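Local coordinates for protein CG14216 (Drosophila melanogaster, PDB 3P9Y) that dephosphorylates a phosphoserine of the RNA polymerase II C-terminal domain in a cis-proline-dependent way and probably serves in RNA processing and termination, at residues 94-97 and 98-102; 146-149 and 150-153. The protein carries 2 engineered substitutions. All coordinates share one frame; numbering follows the deposited sequence.

Interaction 1: 94-97 and 98-102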
loop_
_atom_site.group_PDB
_atom_site.type_symbol
_atom_site.label_atom_id
_atom_site.label_comp_id
_atom_site.label_asym_id
_atom_site.label_seq_id
_atom_site.Cartn_x
_atom_site.Cartn_y
_atom_site.Cartn_z
ATOM N N ARG A 94 -4.903 -14.754 -0.751
ATOM C CA ARG A 94 -3.753 -15.493 -1.260
ATOM C C ARG A 94 -2.439 -14.826 -0.896
ATOM O O ARG A 94 -1.396 -15.474 -0.887
ATOM C CB ARG A 94 -3.839 -15.634 -2.775
ATOM C CG ARG A 94 -5.069 -16.373 -3.248
ATOM C CD ARG A 94 -4.940 -16.752 -4.704
ATOM N NE ARG A 94 -6.205 -17.206 -5.261
ATOM C CZ ARG A 94 -6.326 -17.787 -6.449
ATOM N NH1 ARG A 94 -5.251 -17.992 -7.196
ATOM N NH2 ARG A 94 -7.520 -18.168 -6.884
ATOM N N ILE A 95 -2.481 -13.530 -0.606
ATOM C CA ILE A 95 -1.278 -12.810 -0.203
ATOM C C ILE A 95 -1.025 -12.936 1.297
ATOM O O ILE A 95 0.086 -13.241 1.724
ATOM C CB ILE A 95 -1.359 -11.326 -0.581
ATOM C CG1 ILE A 95 -1.324 -11.181 -2.102
ATOM C CG2 ILE A 95 -0.200 -10.552 0.045
ATOM C CD1 ILE A 95 -1.521 -9.766 -2.584
ATOM N N LYS A 96 -2.052 -12.703 2.101
ATOM C CA LYS A 96 -1.887 -12.791 3.541
ATOM C C LYS A 96 -3.211 -12.972 4.260
ATOM O O LYS A 96 -4.282 -12.815 3.676
ATOM C CB LYS A 96 -1.148 -11.557 4.076
ATOM C CG LYS A 96 -1.889 -10.232 3.899
ATOM C CD LYS A 96 -1.035 -9.068 4.399
ATOM C CE LYS A 96 -1.775 -7.741 4.356
ATOM N NZ LYS A 96 -0.861 -6.619 4.717
ATOM N N LYS A 97 -3.106 -13.293 5.542
ATOM C CA LYS A 97 -4.238 -13.665 6.373
ATOM C C LYS A 97 -5.263 -12.547 6.496
ATOM O O LYS A 97 -6.456 -12.773 6.314
ATOM C CB LYS A 97 -3.722 -14.045 7.765
ATOM C CG LYS A 97 -4.786 -14.468 8.768
ATOM C CD LYS A 97 -4.216 -14.431 10.185
ATOM C CE LYS A 97 -5.090 -15.176 11.184
ATOM N NZ LYS A 97 -4.971 -16.656 11.049
ATOM N N CYS A 98 -4.807 -11.338 6.805
ATOM C CA CYS A 98 -5.731 -10.270 7.164
ATOM C C CYS A 98 -5.172 -8.866 6.970
ATOM O O CYS A 98 -3.959 -8.666 6.949
ATOM C CB CYS A 98 -6.126 -10.426 8.633
ATOM S SG CYS A 98 -4.725 -10.225 9.768
ATOM N N PRO A 99 -6.070 -7.881 6.842
ATOM C CA PRO A 99 -5.674 -6.469 6.809
ATOM C C PRO A 99 -4.922 -6.059 8.080
ATOM O O PRO A 99 -5.319 -6.470 9.176
ATOM C CB PRO A 99 -7.003 -5.712 6.735
ATOM C CG PRO A 99 -8.088 -6.723 6.674
ATOM C CD PRO A 99 -7.501 -8.083 6.564
ATOM N N GLU A 100 -3.866 -5.261 7.934
ATOM C CA GLU A 100 -3.064 -4.795 9.060
ATOM C C GLU A 100 -3.028 -3.276 9.082
ATOM O O GLU A 100 -3.047 -2.635 8.033
ATOM C CB GLU A 100 -1.639 -5.312 8.935
ATOM C CG GLU A 100 -1.531 -6.787 8.629
ATOM C CD GLU A 100 -0.100 -7.201 8.388
ATOM O OE1 GLU A 100 0.683 -7.216 9.360
ATOM O OE2 GLU A 100 0.252 -7.499 7.228
ATOM N N ARG A 101 -2.966 -2.707 10.283
ATOM C CA ARG A 101 -2.932 -1.260 10.454
ATOM C C ARG A 101 -1.479 -0.824 10.619
ATOM O O ARG A 101 -0.730 -1.421 11.392
ATOM C CB ARG A 101 -3.769 -0.842 11.673
ATOM C CG ARG A 101 -4.514 0.483 11.491
ATOM C CD ARG A 101 -5.427 0.816 12.674
ATOM N NE ARG A 101 -4.770 1.685 13.652
ATOM C CZ ARG A 101 -5.010 2.989 13.799
ATOM N NH1 ARG A 101 -5.906 3.610 13.044
ATOM N NH2 ARG A 101 -4.351 3.678 14.716
ATOM N N PHE A 102 -1.081 0.209 9.886
ATOM C CA PHE A 102 0.305 0.654 9.899
ATOM C C PHE A 102 0.715 1.141 11.282
ATOM O O PHE A 102 1.838 0.903 11.721
ATOM C CB PHE A 102 0.533 1.778 8.884
ATOM C CG PHE A 102 1.919 2.362 8.940
ATOM C CD1 PHE A 102 3.002 1.658 8.441
ATOM C CD2 PHE A 102 2.140 3.605 9.508
ATOM C CE1 PHE A 102 4.281 2.185 8.503
ATOM C CE2 PHE A 102 3.419 4.140 9.571
ATOM C CZ PHE A 102 4.489 3.429 9.069
#
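The flat carboxylate of E100 is met by K96 at one oxygen rather than over a face: NZ reaches OE2 at 2.9 Å, on the anti side and 21° out of the carboxylate plane. K96 CD comes to the same oxygen from the other side of that plane, 3.5 Å from E100 OE2. This is a local salt bridge between residues four apart, made where the chain runs out of helix 85-95 into the loop leading to strand 111-114 of the LMW PTP-like fold. It also works as a hydrogen bond, with K96 NZ donating. Beyond CG the lysine is fully extended, and its chi1 of 64° starts that rod between the backbone N and the carbonyl carbon, so that it runs past C98 toward the glutamate and the two side chains meet at a slant. S39 OG, on strand 36-41 at one edge of the central sheet, is a second hydrogen-bond partner of the ammonium and joins the pair to that sheet. Y65, at the start of helix 65-82, and M24 of helix 22-32 also touch K96. Between its ends the lysine leans on the backbone of the turn, with CE 3.5 Å from C98 O.

Interaction 2: 146-149 and 150-153. Engineered in segment 146-149: N147 (natural residue Asp).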
loop_
_atom_site.group_PDB
_atom_site.type_symbol
_atom_site.label_atom_id
_atom_site.label_comp_id
_atom_site.label_asym_id
_atom_site.label_seq_id
_atom_site.Cartn_x
_atom_site.Cartn_y
_atom_site.Cartn_z
ATOM N N VAL A 146 -5.899 6.576 -7.602
ATOM C CA VAL A 146 -7.350 6.684 -7.537
ATOM C C VAL A 146 -7.926 5.363 -7.036
ATOM O O VAL A 146 -7.452 4.288 -7.409
ATOM C CB VAL A 146 -7.934 7.062 -8.905
ATOM C CG1 VAL A 146 -9.462 7.045 -8.867
ATOM C CG2 VAL A 146 -7.416 8.430 -9.326
ATOM N N ASN A 147 -8.935 5.445 -6.175
ATOM C CA ASN A 147 -9.412 4.265 -5.461
ATOM C C ASN A 147 -10.502 3.485 -6.193
ATOM O O ASN A 147 -11.677 3.548 -5.830
ATOM C CB ASN A 147 -9.903 4.654 -4.069
ATOM C CG ASN A 147 -9.848 3.505 -3.102
ATOM O OD1 ASN A 147 -9.721 2.351 -3.501
ATOM N ND2 ASN A 147 -9.924 3.812 -1.817
ATOM N N ASN A 148 -10.098 2.756 -7.227
ATOM C CA ASN A 148 -10.939 1.745 -7.855
ATOM C C ASN A 148 -10.038 0.640 -8.408
ATOM O O ASN A 148 -8.812 0.774 -8.408
ATOM C CB ASN A 148 -11.806 2.352 -8.957
ATOM C CG ASN A 148 -10.991 2.916 -10.095
ATOM O OD1 ASN A 148 -10.370 2.176 -10.852
ATOM N ND2 ASN A 148 -10.998 4.234 -10.232
ATOM N N ALA A 149 -10.636 -0.446 -8.878
ATOM C CA ALA A 149 -9.865 -1.619 -9.281
ATOM C C ALA A 149 -8.885 -1.325 -10.419
ATOM O O ALA A 149 -7.741 -1.762 -10.377
ATOM C CB ALA A 149 -10.804 -2.760 -9.665
ATOM N N GLU A 150 -9.327 -0.579 -11.428
ATOM C CA GLU A 150 -8.497 -0.344 -12.607
ATOM C C GLU A 150 -7.299 0.544 -12.272
ATOM O O GLU A 150 -6.166 0.250 -12.657
ATOM C CB GLU A 150 -9.306 0.302 -13.734
ATOM C CG GLU A 150 -10.406 -0.575 -14.310
ATOM C CD GLU A 150 -11.765 -0.274 -13.710
ATOM O OE1 GLU A 150 -12.660 0.168 -14.463
ATOM O OE2 GLU A 150 -11.945 -0.470 -12.488
ATOM N N ASP A 151 -7.557 1.633 -11.561
ATOM C CA ASP A 151 -6.502 2.577 -11.224
ATOM C C ASP A 151 -5.573 2.011 -10.154
ATOM O O ASP A 151 -4.418 2.407 -10.068
ATOM C CB ASP A 151 -7.097 3.913 -10.782
ATOM C CG ASP A 151 -7.614 4.726 -11.950
ATOM O OD1 ASP A 151 -6.863 4.882 -12.936
ATOM O OD2 ASP A 151 -8.768 5.206 -11.885
ATOM N N ALA A 152 -6.062 1.070 -9.356
ATOM C CA ALA A 152 -5.208 0.417 -8.371
ATOM C C ALA A 152 -4.118 -0.378 -9.087
ATOM O O ALA A 152 -2.956 -0.369 -8.681
ATOM C CB ALA A 152 -6.023 -0.486 -7.466
ATOM N N LEU A 153 -4.491 -1.058 -10.163
ATOM C CA LEU A 153 -3.517 -1.814 -10.944
ATOM C C LEU A 153 -2.532 -0.871 -11.632
ATOM O O LEU A 153 -1.329 -1.140 -11.662
ATOM C CB LEU A 153 -4.216 -2.691 -11.985
ATOM C CG LEU A 153 -3.254 -3.521 -12.837
ATOM C CD1 LEU A 153 -2.485 -4.505 -11.964
ATOM C CD2 LEU A 153 -4.005 -4.255 -13.948
#
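This is a local capping contact at the start of helix 149-167, where the loop that follows strand 137-142 turns into the helix and N148 and D151 hold each other across the first turn. N148 OD1 accepts from the backbone N of D151 at 3.0 Å, in a bond that is almost straight at the hydrogen, 174°. The donor nevertheless sits above the amide carbonyl plane, 37° out of it. The other end of the amide answers in turn: N148 ND2 donates to D151 OD2 at 2.9 Å, reaching it on the anti side. A chi1 of 63° turns CG back over the N148 backbone, which brings the amide to the opening turn. Standing right before the helix and accepting from D151 N, N148 is the N-cap, and the two bonds, one to the backbone and one to the side chain of the same residue, fix the rotation of its amide. The planes of amide and carboxylate are steeply inclined to each other. The D151 carboxylate, in the first turn, would probably be favoured by the helix dipole. The backbone then takes over, A152 N donating to N148 O at 2.9 Å and L153 N, weakly, to A149 O. Before the cap, N147, an engineered residue in place of the natural Asp, centres an inverse gamma turn and lies against the bound peptide. V146 flanks the carboxylate, its side chain alongside that of D151, with V146 CG1 3.6 Å from D151 OD2.

From the N terminus, strand 11-16, helix 22-32 and strand 36-41 precede both contacts; helix 22-32 touches both, and strand 36-41 gives a partner to interaction 1. Interaction 1 comes next, at the exit of helix 85-95, and closes a short turn before the chain continues into strand 111-114. After helix 117-128 and strand 137-142, interaction 2 begins helix 149-167. One contact thus follows the end of a helix and the other caps the start of one; they lie in series, neither nesting nor crossing. The centres of interactions 1 and 2 are about 19 Å apart. Their nearest atoms are about 11 Å apart, without touching. On helix 22-32, I95 and K96 pack on M24, while A152 and L153 pack on E25.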